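PDB 3LI9: hypothetical sensory transduction histidine kinase from Methanosarcina mazei, which probably acts as a membrane sensor kinase that uses ATP to phosphorylate a protein histidine, this chain being its extracellular double-Cache (PDC-fold) sensing part. Local coordinates for residues Q32-Q37 with P255-D260; Q71-Y76 with I148-Y153; T138-Y143 with S152-I157. All blocks are in the same frame, centred on the assembly; numbering follows the deposited sequence.

Contact 1: residues Q32-Q37 with P255-D260; sequences QMEANQ and PVKTGD
The helical turn 32-37 passes the end of strand 248-256 and the loop after it, with E34 and T258 closest in backbone (CA to CA 6.4 Å). T258 fills the middle: its CB sits 3.8 Å from CB of M33, a selenomethionine, and its methyl CG2 packs against the same side chain. M33 then reaches past T258. Its SE lies 3.5 Å from V256 CG1, the two side chains crossing at about a right angle, and the bend at chi3 (64°) turns CE onto the carbonyl T258 O at 3.3 Å. On the other flank E34 lays CG beside T258 OG1 (3.3 Å), a hydroxyl hydrogen-bonded to D30 and also receiving a bond from water 2, which donates as well to Q37 OE1. Further out, E34 OE2 and K257 NZ form a long salt bridge (3.7 Å); water 1 donates to E34 OE2 at 2.8 Å and weakly accepts from K257 NZ. The lysine probably offsets the nearness of D30, whose OD2 crowds the same carboxylate oxygen. Were E34 an alanine, K257 NZ would probably lose this carboxylate partner and the T258 hydroxyl its methylene cover. Such packing of the long N-terminal helix against the hairpin of a second, four-stranded sheet belongs to the double-Cache fold, in which one helix runs along both PAS-like domains.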
loop_
_atom_site.group_PDB
_atom_site.type_symbol
_atom_site.label_atom_id
_atom_site.label_comp_id
_atom_site.label_asym_id
_atom_site.label_seq_id
_atom_site.Cartn_x
_atom_site.Cartn_y
_atom_site.Cartn_z
ATOM N N GLN A 32 -8.014 -6.352 4.850
ATOM C CA GLN A 32 -7.671 -5.174 5.624
ATOM C C GLN A 32 -7.300 -4.086 4.664
ATOM O O GLN A 32 -7.496 -2.918 4.955
ATOM C CB GLN A 32 -6.501 -5.410 6.554
ATOM C CG GLN A 32 -6.116 -4.196 7.443
ATOM C CD GLN A 32 -7.266 -3.649 8.328
ATOM O OE1 GLN A 32 -7.890 -4.387 9.085
ATOM N NE2 GLN A 32 -7.575 -2.377 8.182
HETATM N N MSE A 33 -6.814 -4.454 3.501
HETATM C CA MSE A 33 -6.507 -3.370 2.532
HETATM C C MSE A 33 -7.799 -2.684 2.025
HETATM O O MSE A 33 -7.798 -1.484 1.777
HETATM C CB MSE A 33 -5.650 -3.935 1.342
HETATM C CG MSE A 33 -4.377 -4.489 1.947
HETATM SE SE MSE A 33 -3.344 -5.377 0.514
HETATM C CE MSE A 33 -2.932 -3.919 -0.638
ATOM N N GLU A 34 -8.860 -3.438 1.800
ATOM C CA GLU A 34 -10.105 -2.869 1.347
ATOM C C GLU A 34 -10.633 -1.942 2.488
ATOM O O GLU A 34 -11.255 -0.909 2.224
ATOM C CB GLU A 34 -11.135 -3.975 1.049
ATOM C CG GLU A 34 -10.690 -4.855 -0.103
ATOM C CD GLU A 34 -11.779 -5.311 -1.073
ATOM O OE1 GLU A 34 -12.937 -4.859 -1.049
ATOM O OE2 GLU A 34 -11.481 -6.203 -1.902
ATOM N N ALA A 35 -10.424 -2.353 3.740
ATOM C CA ALA A 35 -10.907 -1.483 4.851
ATOM C C ALA A 35 -10.105 -0.164 4.830
ATOM O O ALA A 35 -10.714 0.951 4.959
ATOM C CB ALA A 35 -10.771 -2.200 6.248
ATOM N N ASN A 36 -8.763 -0.247 4.659
ATOM C CA ASN A 36 -7.972 0.980 4.695
ATOM C C ASN A 36 -8.292 1.893 3.536
ATOM O O ASN A 36 -8.363 3.148 3.700
ATOM C CB ASN A 36 -6.455 0.581 4.665
ATOM C CG ASN A 36 -5.995 0.032 5.980
ATOM O OD1 ASN A 36 -6.601 0.305 7.016
ATOM N ND2 ASN A 36 -4.947 -0.752 5.953
ATOM N N GLN A 37 -8.548 1.310 2.374
ATOM C CA GLN A 37 -8.960 2.107 1.211
ATOM C C GLN A 37 -10.292 2.820 1.523
ATOM O O GLN A 37 -10.453 4.045 1.147
ATOM C CB GLN A 37 -9.159 1.161 -0.001
ATOM C CG GLN A 37 -9.746 1.788 -1.268
ATOM C CD GLN A 37 -9.792 0.754 -2.366
ATOM O OE1 GLN A 37 -10.542 -0.243 -2.313
ATOM N NE2 GLN A 37 -9.038 1.000 -3.360
ATOM N N PRO A 255 -3.402 -12.931 -7.050
ATOM C CA PRO A 255 -3.488 -11.503 -6.866
ATOM C C PRO A 255 -4.265 -11.073 -5.647
ATOM O O PRO A 255 -5.270 -11.693 -5.280
ATOM C CB PRO A 255 -4.200 -11.017 -8.137
ATOM C CG PRO A 255 -4.954 -12.201 -8.617
ATOM C CD PRO A 255 -4.093 -13.403 -8.281
ATOM N N VAL A 256 -3.775 -9.968 -5.103
ATOM C CA VAL A 256 -4.467 -9.251 -4.007
ATOM C C VAL A 256 -5.223 -8.156 -4.666
ATOM O O VAL A 256 -4.616 -7.270 -5.186
ATOM C CB VAL A 256 -3.368 -8.711 -3.052
ATOM C CG1 VAL A 256 -3.981 -7.778 -1.987
ATOM C CG2 VAL A 256 -2.726 -9.925 -2.340
ATOM N N LYS A 257 -6.568 -8.223 -4.642
ATOM C CA LYS A 257 -7.447 -7.374 -5.469
ATOM C C LYS A 257 -7.121 -5.893 -5.299
ATOM O O LYS A 257 -7.118 -5.147 -6.255
ATOM C CB LYS A 257 -8.898 -7.665 -4.976
ATOM C CG LYS A 257 -9.995 -7.135 -5.788
ATOM C CD LYS A 257 -11.327 -7.775 -5.271
ATOM C CE LYS A 257 -12.506 -7.085 -5.899
ATOM N NZ LYS A 257 -12.510 -5.680 -5.394
ATOM N N THR A 258 -6.859 -5.446 -4.071
ATOM C CA THR A 258 -6.591 -4.039 -3.814
ATOM C C THR A 258 -5.138 -3.760 -4.248
ATOM O O THR A 258 -4.187 -4.238 -3.656
ATOM C CB THR A 258 -6.798 -3.725 -2.324
ATOM O OG1 THR A 258 -8.132 -4.068 -2.015
ATOM C CG2 THR A 258 -6.612 -2.185 -2.079
ATOM N N GLY A 259 -4.971 -3.039 -5.352
ATOM C CA GLY A 259 -3.637 -2.744 -5.838
ATOM C C GLY A 259 -2.992 -3.787 -6.758
ATOM O O GLY A 259 -1.902 -3.532 -7.281
ATOM N N ASP A 260 -3.620 -4.935 -6.936
ATOM C CA ASP A 260 -2.963 -6.081 -7.638
ATOM C C ASP A 260 -1.580 -6.370 -7.101
ATOM O O ASP A 260 -0.607 -6.508 -7.848
ATOM C CB ASP A 260 -2.907 -5.758 -9.133
ATOM C CG ASP A 260 -4.292 -6.040 -9.813
ATOM O OD1 ASP A 260 -5.140 -6.796 -9.250
ATOM O OD2 ASP A 260 -4.483 -5.512 -10.921
HETATM O O HOH W 1 -14.069 -6.838 -2.832
HETATM O O HOH W 2 -10.155 -2.727 -3.527
#

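Contact 2: residues Q71-Y76 with I148-Y153; sequences QLIGVY and IFMVSY
S152 OG, whose exact place is doubtful because the model sets it only 2.2 Å from Y76 OH, too short to be trusted, lies among polar groups: D170 OD1 is a hydrogen-bond partner and D154 OD2 a possible one. Y76 brings its own hydroxyl here, hydrogen-bonded to D154 OD1, and a bound crystallisation molecule, BTB, touches both hydroxyls through weak bonds. The carboxylates of D154 and D170 beside these two hydroxyls would probably give the spot a negative character. Y76 gets there with CG wedged between its backbone N and carbonyl carbon (chi1 53°), which swings the ring over toward strand 148-159. Strands 74-79 and 148-159 are not direct neighbours: both pair with strand 162-172 in the antiparallel sheet of a PAS-like Cache domain, so side chains meet across that middle strand, and the CA atoms of I73 and M150 remain 8.8 Å apart. I73 and G74 share D170 as their partner on strand 162-172, which makes a classic beta bulge. At the bulge CG1 of I73 lies anti to the backbone N (chi1 -162°), and the CD1 beyond it meets I148 CD1 tip to tip, I73 CD1 to I148 CD1 being 3.6 Å. The selenomethionine M150, crossing I73 at about a right angle, rests its CE 4.1 Å from I73 CG2.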
loop_
_atom_site.group_PDB
_atom_site.type_symbol
_atom_site.label_atom_id
_atom_site.label_comp_id
_atom_site.label_asym_id
_atom_site.label_seq_id
_atom_site.Cartn_x
_atom_site.Cartn_y
_atom_site.Cartn_z
ATOM N N GLN A 71 -3.705 0.571 12.961
ATOM C CA GLN A 71 -3.039 -0.004 11.753
ATOM C C GLN A 71 -2.533 1.105 10.856
ATOM O O GLN A 71 -1.891 0.814 9.817
ATOM C CB GLN A 71 -3.946 -0.988 10.983
ATOM C CG GLN A 71 -4.978 -0.317 10.012
ATOM C CD GLN A 71 -6.199 0.263 10.759
ATOM O OE1 GLN A 71 -6.271 0.282 12.028
ATOM N NE2 GLN A 71 -7.162 0.759 9.975
ATOM N N LEU A 72 -2.951 2.360 11.152
ATOM C CA LEU A 72 -2.465 3.541 10.362
ATOM C C LEU A 72 -1.364 4.258 11.099
ATOM O O LEU A 72 -1.335 4.287 12.345
ATOM C CB LEU A 72 -3.591 4.550 10.107
ATOM C CG LEU A 72 -4.870 3.999 9.425
ATOM C CD1 LEU A 72 -5.890 5.098 9.212
ATOM C CD2 LEU A 72 -4.533 3.302 8.057
ATOM N N ILE A 73 -0.436 4.885 10.337
ATOM C CA ILE A 73 0.558 5.723 10.941
ATOM C C ILE A 73 0.414 7.219 10.532
ATOM O O ILE A 73 1.049 8.076 11.107
ATOM C CB ILE A 73 1.992 5.190 10.607
ATOM C CG1 ILE A 73 3.022 5.764 11.570
ATOM C CG2 ILE A 73 2.375 5.497 9.111
ATOM C CD1 ILE A 73 4.368 4.908 11.572
ATOM N N GLY A 74 -0.417 7.483 9.539
ATOM C CA GLY A 74 -0.644 8.830 9.120
ATOM C C GLY A 74 -2.035 8.932 8.509
ATOM O O GLY A 74 -2.543 8.003 7.885
ATOM N N VAL A 75 -2.628 10.099 8.668
ATOM C CA VAL A 75 -3.884 10.426 7.978
ATOM C C VAL A 75 -3.723 11.897 7.564
ATOM O O VAL A 75 -3.201 12.739 8.309
ATOM C CB VAL A 75 -5.131 10.334 8.923
ATOM C CG1 VAL A 75 -6.494 10.696 8.165
ATOM C CG2 VAL A 75 -5.251 8.934 9.517
ATOM N N TYR A 76 -4.154 12.175 6.325
ATOM C CA TYR A 76 -3.846 13.503 5.805
ATOM C C TYR A 76 -4.865 14.011 4.808
ATOM O O TYR A 76 -5.608 13.237 4.187
ATOM C CB TYR A 76 -2.434 13.554 5.246
ATOM C CG TYR A 76 -2.115 12.470 4.214
ATOM C CD1 TYR A 76 -2.390 12.682 2.886
ATOM C CD2 TYR A 76 -1.656 11.195 4.626
ATOM C CE1 TYR A 76 -2.121 11.682 1.902
ATOM C CE2 TYR A 76 -1.404 10.214 3.693
ATOM C CZ TYR A 76 -1.629 10.461 2.350
ATOM O OH TYR A 76 -1.337 9.452 1.472
ATOM N N ILE A 148 10.435 3.762 8.121
ATOM C CA ILE A 148 9.276 2.885 8.216
ATOM C C ILE A 148 8.766 2.453 6.805
ATOM O O ILE A 148 8.558 3.296 6.009
ATOM C CB ILE A 148 8.176 3.583 8.967
ATOM C CG1 ILE A 148 8.733 3.858 10.404
ATOM C CG2 ILE A 148 6.904 2.656 9.068
ATOM C CD1 ILE A 148 7.941 4.785 11.154
ATOM N N PHE A 149 8.620 1.139 6.623
ATOM C CA PHE A 149 8.111 0.529 5.375
ATOM C C PHE A 149 6.591 0.680 5.379
ATOM O O PHE A 149 5.943 0.277 6.350
ATOM C CB PHE A 149 8.491 -0.956 5.394
ATOM C CG PHE A 149 8.358 -1.596 3.984
ATOM C CD1 PHE A 149 8.779 -0.930 2.852
ATOM C CD2 PHE A 149 7.728 -2.810 3.881
ATOM C CE1 PHE A 149 8.639 -1.550 1.568
ATOM C CE2 PHE A 149 7.578 -3.422 2.661
ATOM C CZ PHE A 149 7.968 -2.785 1.531
HETATM N N MSE A 150 6.056 1.303 4.343
HETATM C CA MSE A 150 4.630 1.592 4.273
HETATM C C MSE A 150 4.117 1.711 2.843
HETATM O O MSE A 150 4.855 1.640 1.852
HETATM C CB MSE A 150 4.338 2.900 5.007
HETATM C CG MSE A 150 5.042 4.086 4.399
HETATM SE SE MSE A 150 4.701 5.728 5.536
HETATM C CE MSE A 150 5.885 5.304 6.977
ATOM N N VAL A 151 2.790 1.790 2.787
ATOM C CA VAL A 151 2.135 2.173 1.536
ATOM C C VAL A 151 1.111 3.262 1.842
ATOM O O VAL A 151 0.650 3.363 2.971
ATOM C CB VAL A 151 1.461 0.912 0.929
ATOM C CG1 VAL A 151 0.263 0.382 1.740
ATOM C CG2 VAL A 151 1.218 1.082 -0.542
ATOM N N SER A 152 0.754 4.041 0.821
ATOM C CA SER A 152 -0.248 5.086 1.010
ATOM C C SER A 152 -1.469 4.843 0.159
ATOM O O SER A 152 -1.314 4.495 -1.011
ATOM C CB SER A 152 0.396 6.442 0.555
ATOM O OG SER A 152 -0.436 7.473 1.014
ATOM N N TYR A 153 -2.637 5.085 0.728
ATOM C CA TYR A 153 -3.902 5.009 -0.019
ATOM C C TYR A 153 -4.393 6.448 -0.170
ATOM O O TYR A 153 -4.478 7.167 0.824
ATOM C CB TYR A 153 -4.970 4.266 0.796
ATOM C CG TYR A 153 -4.707 2.780 1.062
ATOM C CD1 TYR A 153 -5.387 1.802 0.322
ATOM C CD2 TYR A 153 -3.757 2.370 2.014
ATOM C CE1 TYR A 153 -5.162 0.460 0.562
ATOM C CE2 TYR A 153 -3.492 0.999 2.233
ATOM C CZ TYR A 153 -4.234 0.072 1.485
ATOM O OH TYR A 153 -3.993 -1.273 1.699
#

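Contact 3: residues T138-Y143 with S152-I157; sequences TLTEPY and SYDSPI. With BTB (2-[bis-(2-hydroxy-ethyl)-amino]-2-hydroxymethyl-propane-1,3-diol), chain B.
S152, T138 and L139 carry most of this antiparallel pairing, in which the short strand 138-139 borders strand 148-159 in the sheet of a PAS-like Cache domain. T138 and D154 are a hydrogen-bonded pair: T138 N gives to D154 O (2.8 Å, 169°) and D154 N to T138 O (2.9 Å). On their face of the sheet T138 OG1 lies 3.7 Å from D154 CB, and helix 126-134 covers both side chains through P131. One step on, S152 is gripped at both ends of its backbone by T140. S152 O accepts from T140 N at 3.0 Å, whereas S152 N gives to the side-chain hydroxyl T140 OG1, also at 3.0 Å. That hydroxyl, tucked between the backbone N and carbonyl carbon of T140 (chi1 67°), donates in turn to E141 O, so it stands in for a strand carbonyl where the regular pairing is interrupted before it resumes at Y143. Y143 OH, close to S152 CB, reaches BTB O6 at 2.6 Å; this molecule, probably from the crystallisation liquor, is also bound by D170 and V120, consistent with a ligand pocket of the kind known in related sensors. L139 and Y153, the non-hydrogen-bonded pair, point to the other face, their side chains lying alongside; there L139 CD1 sits 3.6 Å from the Y153 ring centroid, a CH-pi contact only 7° off the ring normal.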
loop_
_atom_site.group_PDB
_atom_site.type_symbol
_atom_site.label_atom_id
_atom_site.label_comp_id
_atom_site.label_asym_id
_atom_site.label_seq_id
_atom_site.Cartn_x
_atom_site.Cartn_y
_atom_site.Cartn_z
ATOM N N THR A 138 -6.106 5.710 -5.413
ATOM C CA THR A 138 -4.802 5.129 -5.737
ATOM C C THR A 138 -4.133 4.493 -4.540
ATOM O O THR A 138 -4.458 4.830 -3.404
ATOM C CB THR A 138 -3.896 6.189 -6.357
ATOM O OG1 THR A 138 -3.461 7.111 -5.341
ATOM C CG2 THR A 138 -4.696 6.948 -7.374
ATOM N N LEU A 139 -3.225 3.559 -4.809
ATOM C CA LEU A 139 -2.413 2.946 -3.835
ATOM C C LEU A 139 -0.985 3.031 -4.382
ATOM O O LEU A 139 -0.702 2.546 -5.513
ATOM C CB LEU A 139 -2.855 1.496 -3.636
ATOM C CG LEU A 139 -1.996 0.622 -2.797
ATOM C CD1 LEU A 139 -2.017 1.031 -1.329
ATOM C CD2 LEU A 139 -2.532 -0.826 -2.925
ATOM N N THR A 140 -0.105 3.658 -3.604
ATOM C CA THR A 140 1.305 3.788 -4.049
ATOM C C THR A 140 1.988 2.412 -4.002
ATOM O O THR A 140 1.576 1.440 -3.328
ATOM C CB THR A 140 2.107 4.721 -3.074
ATOM O OG1 THR A 140 2.210 4.061 -1.797
ATOM C CG2 THR A 140 1.425 6.101 -3.006
ATOM N N GLU A 141 3.138 2.369 -4.651
ATOM C CA GLU A 141 4.032 1.240 -4.447
ATOM C C GLU A 141 4.610 1.404 -3.027
ATOM O O GLU A 141 4.692 2.526 -2.562
ATOM C CB GLU A 141 5.074 1.263 -5.568
ATOM C CG GLU A 141 4.417 0.465 -6.816
ATOM C CD GLU A 141 4.164 -1.067 -6.520
ATOM O OE1 GLU A 141 5.207 -1.737 -6.533
ATOM O OE2 GLU A 141 2.976 -1.618 -6.294
ATOM N N PRO A 142 4.895 0.291 -2.343
ATOM C CA PRO A 142 5.462 0.403 -0.984
ATOM C C PRO A 142 6.785 1.143 -0.996
ATOM O O PRO A 142 7.530 1.157 -2.015
ATOM C CB PRO A 142 5.691 -1.058 -0.578
ATOM C CG PRO A 142 6.021 -1.746 -1.995
ATOM C CD PRO A 142 4.793 -1.127 -2.722
ATOM N N TYR A 143 7.079 1.786 0.120
ATOM C CA TYR A 143 8.297 2.640 0.176
ATOM C C TYR A 143 8.707 2.788 1.610
ATOM O O TYR A 143 7.948 2.531 2.592
ATOM C CB TYR A 143 8.030 4.004 -0.462
ATOM C CG TYR A 143 6.938 4.797 0.224
ATOM C CD1 TYR A 143 7.231 5.699 1.287
ATOM C CD2 TYR A 143 5.588 4.620 -0.179
ATOM C CE1 TYR A 143 6.166 6.406 1.924
ATOM C CE2 TYR A 143 4.545 5.340 0.409
ATOM C CZ TYR A 143 4.847 6.198 1.473
ATOM O OH TYR A 143 3.865 6.917 2.070
ATOM N N SER A 152 0.754 4.041 0.821
ATOM C CA SER A 152 -0.248 5.086 1.010
ATOM C C SER A 152 -1.469 4.843 0.159
ATOM O O SER A 152 -1.314 4.495 -1.011
ATOM C CB SER A 152 0.396 6.442 0.555
ATOM O OG SER A 152 -0.436 7.473 1.014
ATOM N N TYR A 153 -2.637 5.085 0.728
ATOM C CA TYR A 153 -3.902 5.009 -0.019
ATOM C C TYR A 153 -4.393 6.448 -0.170
ATOM O O TYR A 153 -4.478 7.167 0.824
ATOM C CB TYR A 153 -4.970 4.266 0.796
ATOM C CG TYR A 153 -4.707 2.780 1.062
ATOM C CD1 TYR A 153 -5.387 1.802 0.322
ATOM C CD2 TYR A 153 -3.757 2.370 2.014
ATOM C CE1 TYR A 153 -5.162 0.460 0.562
ATOM C CE2 TYR A 153 -3.492 0.999 2.233
ATOM C CZ TYR A 153 -4.234 0.072 1.485
ATOM O OH TYR A 153 -3.993 -1.273 1.699
ATOM N N ASP A 154 -4.799 6.853 -1.377
ATOM C CA ASP A 154 -5.193 8.252 -1.561
ATOM C C ASP A 154 -6.456 8.311 -2.394
ATOM O O ASP A 154 -6.571 7.617 -3.380
ATOM C CB ASP A 154 -4.096 9.044 -2.267
ATOM C CG ASP A 154 -2.800 8.991 -1.500
ATOM O OD1 ASP A 154 -2.690 9.787 -0.540
ATOM O OD2 ASP A 154 -1.924 8.094 -1.756
ATOM N N SER A 155 -7.369 9.179 -1.995
ATOM C CA SER A 155 -8.639 9.343 -2.770
ATOM C C SER A 155 -8.875 10.797 -3.079
ATOM O O SER A 155 -8.632 11.675 -2.257
ATOM C CB SER A 155 -9.860 8.911 -1.926
ATOM O OG SER A 155 -9.873 7.534 -1.694
ATOM N N PRO A 156 -9.292 11.079 -4.329
ATOM C CA PRO A 156 -9.539 12.439 -4.700
ATOM C C PRO A 156 -10.806 13.016 -4.046
ATOM O O PRO A 156 -11.806 12.311 -3.912
ATOM C CB PRO A 156 -9.680 12.353 -6.265
ATOM C CG PRO A 156 -10.249 10.951 -6.486
ATOM C CD PRO A 156 -9.500 10.107 -5.442
ATOM N N ILE A 157 -10.752 14.320 -3.741
ATOM C CA ILE A 157 -11.866 15.118 -3.153
ATOM C C ILE A 157 -12.389 15.956 -4.306
ATOM O O ILE A 157 -11.629 16.765 -4.878
ATOM C CB ILE A 157 -11.358 16.070 -2.133
ATOM C CG1 ILE A 157 -10.736 15.245 -0.939
ATOM C CG2 ILE A 157 -12.493 16.925 -1.608
ATOM C CD1 ILE A 157 -9.995 16.228 0.163
HETATM C C1 BTB B . 4.760 13.640 1.676
HETATM O O1 BTB B . 4.745 14.292 2.984
HETATM C C2 BTB B . 5.185 12.145 1.717
HETATM C C3 BTB B . 6.545 12.192 2.356
HETATM O O3 BTB B . 6.411 13.343 3.197
HETATM C C4 BTB B . 5.344 11.562 0.354
HETATM O O4 BTB B . 5.403 10.151 0.619
HETATM N N BTB B . 4.223 11.247 2.450
HETATM C C5 BTB B . 4.558 11.251 3.864
HETATM C C6 BTB B . 5.025 9.854 4.323
HETATM O O6 BTB B . 4.181 8.860 3.820
HETATM C C7 BTB B . 2.890 11.826 2.164
HETATM C C8 BTB B . 1.675 10.924 2.486
HETATM O O8 BTB B . 1.845 9.588 2.073
#

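Contact 1 closes the longest loop of the three, and contacts 2 and 3 are nested inside it. Contacts 2 and 3 have centres about 9 Å apart, both use strand 148-159 and share S152 and Y153; the centre of contact 1 lies about 14 Å from that of contact 2 and 11 Å from that of contact 3. Y153, shared by contacts 2 and 3, also packs on contact 1: its hydroxyl lies against M33 and its ring against Q37 of helix 13-48, while L139 touches G259. The seven-stranded sheet, which holds contacts 2 and 3 and the BTB site, thus meets the hairpin of the four-stranded sheet beside helix 13-48, within the sensing part.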